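Local atomic coordinates of SusD superfamily protein (Bacteroides thetaiotaomicron, PDB entry 3MCX), a protein that probably binds glycans at the outer-membrane surface and passes them to a partner transporter, although its own ligand is not known. Residues A336-K341 / K347-C352; A276-A281 / V286-L291; V211-G216 / Y360-E365. All blocks are in the same frame, centred on the assembly; numbering follows the deposited sequence.

Contact 1: residues A336-K341 / K347-C352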
loop_
_atom_site.group_PDB
_atom_site.type_symbol
_atom_site.label_atom_id
_atom_site.label_comp_id
_atom_site.label_asym_id
_atom_site.label_seq_id
_atom_site.Cartn_x
_atom_site.Cartn_y
_atom_site.Cartn_z
ATOM N N ALA A 336 2.543 4.916 -15.956
ATOM C CA ALA A 336 3.974 5.265 -16.056
ATOM C C ALA A 336 4.550 5.834 -14.740
ATOM O O ALA A 336 5.508 6.586 -14.769
ATOM C CB ALA A 336 4.203 6.238 -17.217
ATOM N N LYS A 337 3.965 5.499 -13.602
ATOM C CA LYS A 337 4.446 5.991 -12.319
ATOM C C LYS A 337 5.816 5.445 -11.894
ATOM O O LYS A 337 6.479 6.086 -11.113
ATOM C CB LYS A 337 3.459 5.703 -11.190
ATOM C CG LYS A 337 2.369 6.695 -11.096
ATOM C CD LYS A 337 1.576 6.517 -9.807
ATOM C CE LYS A 337 0.571 7.632 -9.740
ATOM N NZ LYS A 337 -0.385 7.506 -8.639
ATOM N N PHE A 338 6.214 4.265 -12.377
ATOM C CA PHE A 338 7.425 3.603 -11.871
ATOM C C PHE A 338 8.371 3.240 -13.016
ATOM O O PHE A 338 8.673 2.066 -13.266
ATOM C CB PHE A 338 7.015 2.361 -11.060
ATOM C CG PHE A 338 5.882 2.622 -10.113
ATOM C CD1 PHE A 338 6.006 3.587 -9.124
ATOM C CD2 PHE A 338 4.641 1.974 -10.267
ATOM C CE1 PHE A 338 4.921 3.873 -8.249
ATOM C CE2 PHE A 338 3.556 2.262 -9.395
ATOM C CZ PHE A 338 3.715 3.224 -8.390
ATOM N N PRO A 339 8.909 4.258 -13.719
ATOM C CA PRO A 339 9.715 3.981 -14.921
ATOM C C PRO A 339 11.188 3.665 -14.617
ATOM O O PRO A 339 11.955 3.378 -15.542
ATOM C CB PRO A 339 9.610 5.283 -15.666
ATOM C CG PRO A 339 9.638 6.329 -14.535
ATOM C CD PRO A 339 8.767 5.713 -13.489
ATOM N N GLY A 340 11.598 3.749 -13.343
ATOM C CA GLY A 340 13.005 3.563 -12.979
ATOM C C GLY A 340 13.752 4.880 -12.906
ATOM O O GLY A 340 13.277 5.910 -13.405
ATOM N N LYS A 341 14.944 4.848 -12.315
ATOM C CA LYS A 341 15.747 6.086 -12.070
ATOM C C LYS A 341 16.245 6.774 -13.319
ATOM O O LYS A 341 16.561 7.978 -13.298
ATOM C CB LYS A 341 16.972 5.787 -11.211
ATOM C CG LYS A 341 16.718 5.002 -9.961
ATOM C CD LYS A 341 17.847 5.131 -8.989
ATOM C CE LYS A 341 17.911 4.099 -7.913
ATOM N NZ LYS A 341 16.663 3.884 -7.173
ATOM N N LYS A 347 13.049 -1.802 -12.887
ATOM C CA LYS A 347 13.599 -2.576 -11.771
ATOM C C LYS A 347 14.422 -1.744 -10.805
ATOM O O LYS A 347 14.726 -2.211 -9.693
ATOM C CB LYS A 347 14.424 -3.747 -12.299
ATOM C CG LYS A 347 13.586 -4.789 -12.969
ATOM C CD LYS A 347 14.403 -6.022 -13.344
ATOM C CE LYS A 347 15.398 -5.748 -14.402
ATOM N NZ LYS A 347 14.778 -5.403 -15.711
ATOM N N THR A 348 14.844 -0.557 -11.231
ATOM C CA THR A 348 15.585 0.355 -10.372
ATOM C C THR A 348 14.737 1.349 -9.579
ATOM O O THR A 348 15.293 2.118 -8.784
ATOM C CB THR A 348 16.623 1.172 -11.186
ATOM O OG1 THR A 348 15.929 2.086 -12.069
ATOM C CG2 THR A 348 17.574 0.238 -11.949
ATOM N N ASN A 349 13.431 1.383 -9.819
ATOM C CA ASN A 349 12.542 2.320 -9.153
ATOM C C ASN A 349 12.541 2.041 -7.660
ATOM O O ASN A 349 12.388 0.885 -7.214
ATOM C CB ASN A 349 11.113 2.233 -9.709
ATOM C CG ASN A 349 10.401 3.574 -9.754
ATOM O OD1 ASN A 349 10.313 4.177 -10.830
ATOM N ND2 ASN A 349 9.910 4.065 -8.592
ATOM N N ASN A 350 12.651 3.099 -6.871
ATOM C CA ASN A 350 12.411 2.977 -5.432
ATOM C C ASN A 350 10.951 2.615 -5.154
ATOM O O ASN A 350 10.082 2.704 -6.032
ATOM C CB ASN A 350 12.760 4.270 -4.711
ATOM C CG ASN A 350 14.233 4.410 -4.417
ATOM O OD1 ASN A 350 15.075 3.594 -4.835
ATOM N ND2 ASN A 350 14.577 5.515 -3.739
ATOM N N ILE A 351 10.676 2.213 -3.925
ATOM C CA ILE A 351 9.342 1.837 -3.487
ATOM C C ILE A 351 8.843 2.860 -2.463
ATOM O O ILE A 351 9.175 2.793 -1.261
ATOM C CB ILE A 351 9.298 0.430 -2.843
ATOM C CG1 ILE A 351 10.051 -0.623 -3.689
ATOM C CG2 ILE A 351 7.848 0.040 -2.684
ATOM C CD1 ILE A 351 9.965 -2.044 -3.067
ATOM N N CYS A 352 8.011 3.795 -2.914
ATOM C CA CYS A 352 7.440 4.764 -2.003
ATOM C C CYS A 352 6.287 4.101 -1.267
ATOM O O CYS A 352 5.340 3.566 -1.891
ATOM C CB CYS A 352 6.948 5.977 -2.781
ATOM S SG CYS A 352 6.223 7.227 -1.690
HETATM O O HOH W 1 8.226 6.534 -8.945
#

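Contact 2: residues A276-A281 / V286-L291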
loop_
_atom_site.group_PDB
_atom_site.type_symbol
_atom_site.label_atom_id
_atom_site.label_comp_id
_atom_site.label_asym_id
_atom_site.label_seq_id
_atom_site.Cartn_x
_atom_site.Cartn_y
_atom_site.Cartn_z
ATOM N N ALA A 276 6.444 -4.950 -8.994
ATOM C CA ALA A 276 5.342 -4.185 -9.557
ATOM C C ALA A 276 5.749 -3.345 -10.751
ATOM O O ALA A 276 4.989 -3.269 -11.700
ATOM C CB ALA A 276 4.600 -3.338 -8.484
ATOM N N PRO A 277 6.894 -2.649 -10.695
ATOM C CA PRO A 277 7.252 -1.808 -11.831
ATOM C C PRO A 277 7.358 -2.598 -13.149
ATOM O O PRO A 277 6.891 -2.122 -14.191
ATOM C CB PRO A 277 8.561 -1.156 -11.389
ATOM C CG PRO A 277 8.370 -1.019 -9.906
ATOM C CD PRO A 277 7.727 -2.356 -9.512
HETATM N N MSE A 278 7.925 -3.804 -13.124
HETATM C CA MSE A 278 7.989 -4.632 -14.312
HETATM C C MSE A 278 6.615 -5.188 -14.676
HETATM O O MSE A 278 6.306 -5.363 -15.854
HETATM C CB MSE A 278 9.017 -5.760 -14.161
HETATM C CG MSE A 278 10.431 -5.279 -14.344
HETATM SE SE MSE A 278 10.829 -4.331 -15.987
HETATM C CE MSE A 278 10.180 -5.632 -17.216
ATOM N N VAL A 279 5.794 -5.455 -13.669
ATOM C CA VAL A 279 4.457 -5.977 -13.954
ATOM C C VAL A 279 3.549 -4.891 -14.558
ATOM O O VAL A 279 2.630 -5.211 -15.307
ATOM C CB VAL A 279 3.881 -6.714 -12.717
ATOM C CG1 VAL A 279 2.454 -7.310 -12.993
ATOM C CG2 VAL A 279 4.876 -7.810 -12.294
ATOM N N TYR A 280 3.871 -3.627 -14.317
ATOM C CA TYR A 280 3.205 -2.504 -15.003
ATOM C C TYR A 280 3.881 -2.128 -16.324
ATOM O O TYR A 280 3.379 -1.264 -17.041
ATOM C CB TYR A 280 3.260 -1.237 -14.098
ATOM C CG TYR A 280 2.194 -1.135 -13.033
ATOM C CD1 TYR A 280 0.867 -0.872 -13.377
ATOM C CD2 TYR A 280 2.513 -1.257 -11.676
ATOM C CE1 TYR A 280 -0.136 -0.761 -12.414
ATOM C CE2 TYR A 280 1.516 -1.158 -10.707
ATOM C CZ TYR A 280 0.204 -0.922 -11.082
ATOM O OH TYR A 280 -0.768 -0.865 -10.112
ATOM N N ALA A 281 5.035 -2.722 -16.662
ATOM C CA ALA A 281 5.886 -2.176 -17.704
ATOM C C ALA A 281 5.247 -2.226 -19.077
ATOM O O ALA A 281 4.429 -3.103 -19.382
ATOM C CB ALA A 281 7.231 -2.936 -17.736
ATOM N N VAL A 286 6.179 -8.119 -25.233
ATOM C CA VAL A 286 5.363 -8.451 -24.058
ATOM C C VAL A 286 6.044 -9.581 -23.299
ATOM O O VAL A 286 6.428 -10.591 -23.921
ATOM C CB VAL A 286 3.951 -8.886 -24.462
ATOM C CG1 VAL A 286 3.135 -9.381 -23.253
ATOM C CG2 VAL A 286 3.189 -7.737 -25.162
ATOM N N ASP A 287 6.247 -9.400 -22.005
ATOM C CA ASP A 287 6.930 -10.427 -21.193
ATOM C C ASP A 287 6.367 -10.486 -19.796
ATOM O O ASP A 287 5.548 -11.361 -19.512
ATOM C CB ASP A 287 8.454 -10.196 -21.250
ATOM C CG ASP A 287 9.243 -11.377 -20.705
ATOM O OD1 ASP A 287 8.626 -12.323 -20.204
ATOM O OD2 ASP A 287 10.483 -11.352 -20.770
ATOM N N TRP A 288 6.757 -9.556 -18.940
ATOM C CA TRP A 288 6.385 -9.561 -17.549
ATOM C C TRP A 288 5.074 -8.868 -17.236
ATOM O O TRP A 288 4.484 -9.153 -16.197
ATOM C CB TRP A 288 7.479 -8.919 -16.684
ATOM C CG TRP A 288 8.767 -9.651 -16.744
ATOM C CD1 TRP A 288 9.822 -9.416 -17.577
ATOM C CD2 TRP A 288 9.145 -10.753 -15.922
ATOM N NE1 TRP A 288 10.853 -10.310 -17.314
ATOM C CE2 TRP A 288 10.450 -11.141 -16.303
ATOM C CE3 TRP A 288 8.504 -11.449 -14.891
ATOM C CZ2 TRP A 288 11.115 -12.210 -15.696
ATOM C CZ3 TRP A 288 9.178 -12.511 -14.279
ATOM C CH2 TRP A 288 10.470 -12.860 -14.671
ATOM N N ASN A 289 4.601 -7.982 -18.096
ATOM C CA ASN A 289 3.453 -7.172 -17.731
ATOM C C ASN A 289 2.218 -8.000 -17.385
ATOM O O ASN A 289 1.884 -8.955 -18.088
ATOM C CB ASN A 289 3.094 -6.217 -18.897
ATOM C CG ASN A 289 1.817 -5.459 -18.658
ATOM O OD1 ASN A 289 0.727 -6.054 -18.760
ATOM N ND2 ASN A 289 1.921 -4.164 -18.338
ATOM N N ASN A 290 1.554 -7.619 -16.308
ATOM C CA ASN A 290 0.176 -8.058 -16.123
ATOM C C ASN A 290 -0.717 -7.081 -15.404
ATOM O O ASN A 290 -1.658 -7.492 -14.749
ATOM C CB ASN A 290 0.049 -9.456 -15.506
ATOM C CG ASN A 290 -1.248 -10.137 -15.937
ATOM O OD1 ASN A 290 -1.851 -9.702 -16.931
ATOM N ND2 ASN A 290 -1.675 -11.207 -15.236
ATOM N N LEU A 291 -0.414 -5.784 -15.513
ATOM C CA LEU A 291 -1.225 -4.722 -14.944
ATOM C C LEU A 291 -1.414 -3.649 -15.992
ATOM O O LEU A 291 -0.439 -3.136 -16.554
ATOM C CB LEU A 291 -0.584 -4.135 -13.694
ATOM C CG LEU A 291 -0.505 -5.083 -12.492
ATOM C CD1 LEU A 291 0.581 -4.652 -11.524
ATOM C CD2 LEU A 291 -1.846 -5.218 -11.740
HETATM O O HOH W 2 0.685 -0.491 -16.890
#

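Contact 3: residues V211-G216 / Y360-E365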
loop_
_atom_site.group_PDB
_atom_site.type_symbol
_atom_site.label_atom_id
_atom_site.label_comp_id
_atom_site.label_asym_id
_atom_site.label_seq_id
_atom_site.Cartn_x
_atom_site.Cartn_y
_atom_site.Cartn_z
ATOM N N VAL A 211 -3.747 3.862 9.132
ATOM C CA VAL A 211 -4.297 2.839 10.013
ATOM C C VAL A 211 -5.615 3.281 10.673
ATOM O O VAL A 211 -6.640 2.577 10.615
ATOM C CB VAL A 211 -3.234 2.383 11.067
ATOM C CG1 VAL A 211 -3.835 1.459 12.108
ATOM C CG2 VAL A 211 -2.042 1.759 10.361
ATOM N N TYR A 212 -5.580 4.437 11.327
ATOM C CA TYR A 212 -6.772 4.956 12.010
ATOM C C TYR A 212 -7.938 5.157 11.036
ATOM O O TYR A 212 -9.093 4.872 11.354
ATOM C CB TYR A 212 -6.427 6.264 12.690
ATOM C CG TYR A 212 -5.668 6.176 14.002
ATOM C CD1 TYR A 212 -6.074 5.322 15.028
ATOM C CD2 TYR A 212 -4.550 6.997 14.231
ATOM C CE1 TYR A 212 -5.391 5.292 16.255
ATOM C CE2 TYR A 212 -3.882 6.976 15.452
ATOM C CZ TYR A 212 -4.287 6.122 16.450
ATOM O OH TYR A 212 -3.614 6.116 17.665
ATOM N N LEU A 213 -7.658 5.663 9.843
ATOM C CA LEU A 213 -8.718 5.910 8.855
ATOM C C LEU A 213 -9.448 4.588 8.548
ATOM O O LEU A 213 -10.674 4.547 8.485
ATOM C CB LEU A 213 -8.138 6.541 7.563
ATOM C CG LEU A 213 -9.144 6.967 6.489
ATOM C CD1 LEU A 213 -10.200 7.992 6.956
ATOM C CD2 LEU A 213 -8.364 7.472 5.266
ATOM N N ASN A 214 -8.696 3.509 8.376
ATOM C CA ASN A 214 -9.272 2.183 8.038
ATOM C C ASN A 214 -9.909 1.513 9.255
ATOM O O ASN A 214 -10.623 0.525 9.117
ATOM C CB ASN A 214 -8.219 1.309 7.349
ATOM C CG ASN A 214 -8.046 1.689 5.914
ATOM O OD1 ASN A 214 -8.963 1.453 5.104
ATOM N ND2 ASN A 214 -6.919 2.345 5.590
HETATM N N MSE A 215 -9.713 2.085 10.439
HETATM C CA MSE A 215 -10.476 1.676 11.627
HETATM C C MSE A 215 -11.722 2.522 11.809
HETATM O O MSE A 215 -12.499 2.277 12.760
HETATM C CB MSE A 215 -9.680 1.885 12.900
HETATM C CG MSE A 215 -8.533 1.034 13.083
HETATM SE SE MSE A 215 -7.577 1.539 14.707
HETATM C CE MSE A 215 -8.417 0.961 15.834
ATOM N N GLY A 216 -11.917 3.548 10.977
ATOM C CA GLY A 216 -13.011 4.492 11.173
ATOM C C GLY A 216 -12.810 5.374 12.405
ATOM O O GLY A 216 -13.760 5.923 12.952
ATOM N N TYR A 360 -2.716 14.326 3.027
ATOM C CA TYR A 360 -3.725 15.370 2.821
ATOM C C TYR A 360 -5.106 14.754 2.543
ATOM O O TYR A 360 -6.106 15.240 3.067
ATOM C CB TYR A 360 -3.314 16.315 1.674
ATOM C CG TYR A 360 -2.370 17.437 2.044
ATOM C CD1 TYR A 360 -1.033 17.202 2.367
ATOM C CD2 TYR A 360 -2.830 18.741 2.084
ATOM C CE1 TYR A 360 -0.197 18.249 2.708
ATOM C CE2 TYR A 360 -2.004 19.798 2.411
ATOM C CZ TYR A 360 -0.687 19.547 2.749
ATOM O OH TYR A 360 0.109 20.645 3.100
ATOM N N LEU A 361 -5.152 13.721 1.718
ATOM C CA LEU A 361 -6.412 13.047 1.375
ATOM C C LEU A 361 -7.024 12.331 2.590
ATOM O O LEU A 361 -8.232 12.384 2.799
ATOM C CB LEU A 361 -6.220 12.126 0.154
ATOM C CG LEU A 361 -5.980 12.893 -1.154
ATOM C CD1 LEU A 361 -5.295 11.977 -2.176
ATOM C CD2 LEU A 361 -7.298 13.579 -1.672
ATOM N N ASN A 362 -6.170 11.725 3.401
ATOM C CA ASN A 362 -6.593 11.099 4.670
ATOM C C ASN A 362 -7.200 12.128 5.584
ATOM O O ASN A 362 -8.239 11.889 6.192
ATOM C CB ASN A 362 -5.405 10.429 5.385
ATOM C CG ASN A 362 -4.936 9.150 4.713
ATOM O OD1 ASN A 362 -5.556 8.650 3.778
ATOM N ND2 ASN A 362 -3.787 8.601 5.204
ATOM N N ALA A 363 -6.560 13.293 5.706
ATOM C CA ALA A 363 -7.152 14.376 6.501
ATOM C C ALA A 363 -8.507 14.834 5.948
ATOM O O ALA A 363 -9.442 15.079 6.710
ATOM C CB ALA A 363 -6.163 15.582 6.617
ATOM N N ALA A 364 -8.596 15.009 4.635
ATOM C CA ALA A 364 -9.837 15.466 4.045
ATOM C C ALA A 364 -10.982 14.485 4.332
ATOM O O ALA A 364 -12.060 14.919 4.749
ATOM C CB ALA A 364 -9.682 15.677 2.552
ATOM N N GLU A 365 -10.713 13.202 4.143
ATOM C CA GLU A 365 -11.717 12.149 4.344
ATOM C C GLU A 365 -12.074 12.043 5.848
ATOM O O GLU A 365 -13.244 12.009 6.202
ATOM C CB GLU A 365 -11.240 10.814 3.797
ATOM C CG GLU A 365 -12.268 9.694 3.862
ATOM C CD GLU A 365 -11.776 8.394 3.280
ATOM O OE1 GLU A 365 -10.730 8.364 2.573
ATOM O OE2 GLU A 365 -12.442 7.360 3.566
#

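Contact 1: residues A336-K341 / K347-C352
N349 reaches across to the backbone of F338-G340, and its side chain can be followed outward atom by atom. CB rests 4.0 Å from CA of G340. CG comes next, facing CA of F338. OD1 then takes the amide N-H of G340 (2.9 Å from OD1 to N) on a lone pair in the carbonyl plane. ND2 lies near the edge of the F338 ring, whose plane is nearly perpendicular to the amide (87°). Its two hydrogens go to O of N350, exactly in the amide plane, and to a water that donates in turn to O of K337, so the amide cannot flip without loss. Alongside, OG1 of T348 accepts N of K341 (2.9 Å) and is also hydrogen-bonded to O of D345; a CB on G340 would strike that hydroxyl and the carbonyl of P339. The K341 chain arches over T348 and bends at its last torsion (chi4 -50°), bringing NZ to 2.8 Å from O of T348; NZ also pairs with D251 and with O of I262. Side-chain-to-backbone bonds thus close the neck of the connection between strands 334-335 and 351-355, just where the latter begins to pair antiparallel with 256-260 in the mainly helical SusD fold.

Contact 2: residues A276-A281 / V286-L291
V279 has CG1 swung opposite the backbone N (chi1 -179°), while L291 turns CG opposite its carbonyl carbon (chi1 -67°), and the two branches meet, CG1 of V279 lying 3.6 Å from CD1 of L291. The same methyl of L291 sits over one face of the Y280 ring, 3.7 Å from its centroid and only 12° off the normal, a CH-pi contact. CB of L291 covers that ring nearer the CD1-CE1 side. L291 is therefore wedged between an aliphatic and an aromatic neighbour, and V56 of strand 56-57 packs on both Y280 and L291. Beside these apolar contacts the carbonyl of V279 is gripped from the returning chain. N of N290 approaches it in the carbonyl plane, on a lone pair, at 2.8 Å from O of V279; N of L291 adds a weak bond, and CA of N289 makes a CA-H...O contact with the same oxygen. This is the closure of a short loop that leaves helix 276-279 and folds back on V279-A281 before strand 292-293, a local connection within the SusD fold. One amide nitrogen ties the loop crosswise: ND2 of N289 donates to O of A281 at 2.9 Å and to O of L291 at 3.1 Å, each partner tilted from the amide plane. A water joins the carbonyl oxygens of Y280 and L291. Farther along, the bent chain of selenomethionine M278 brings CE obliquely to the W288 indole, 3.8 Å from CD1. Outside the two segments, the carboxylate of E283 accepts the backbone N-H groups of D287, W288 and N289. Elsewhere OD1 of N290 takes N of I60, and R59 reaches O of N289.

Contact 3: residues V211-G216 / Y360-E365
Between residues 211-216 and 360-365 the backbones come nearest at L213 and N362, their CA atoms 7.0 Å apart, and G216, the first residue to leave helical angles, ends the first helix in a Schellman motif with positive phi (69°). Across the gap the contact is carried by three side chains and holds no hydrogen bond. L213 projects from its helix with CG opposite the backbone N (chi1 -175°), which points the side chain at the other helix, CD2 between N362 and E365 and CD1 against E365. CD2 is the branch that meets oxygen: it lies 3.4 Å from OD1 of N362 and 3.7 Å from OE1 of E365. CD1 instead rests against the aliphatic part and carboxylate carbon of the glutamate, 4.0 Å from CD of E365. The E365 chain, fully extended beyond CG, passes the leucine at about a right angle. A leucine tip thus packs on the flanks of two polar side chains whose oxygens are engaged elsewhere. OD1 of N362 accepts from R410 and its ND2 bonds OG of S209, while OE2 of E365 forms a salt bridge with R426 and a hydrogen bond with N427. R426 also donates to OD1 of N214, so this arginine bridges the two helices. With an alanine in place of E365, R426 would probably be left without its carboxylate mate, and a gap would open beside CD1 of L213. The pair joins parts of the chain more than 140 residues apart within a helical scaffold consistent with the TPR-like character of the family: helix 172-186 packs on the 211-216 side, helices 374-385 and 403-414 on the 360-365 side, and helix 218-231 touches both.

In the fold
All three contacts are buried and lie away from the zinc sites. Contacts 1 and 2 are local loop closures that follow each other in the chain and pack directly together: CG of K347 lies 3.5 Å from CG of M278, and F338 meets P277 and Y280. Contact 3 stands on the opposite side of the chain's centre, its centre about 26 Å from that of contact 1, and spans a long excursion that encloses the other two. Strand 351-355, entered in contact 1, runs straight into helix 356-370 of contact 3. Chemistry follows place: the loops rest on amide and backbone hydrogen bonds and a water each, with added apolar packing in contact 2, the helix pair on leucine packing beside an amide and a carboxylate held by arginines.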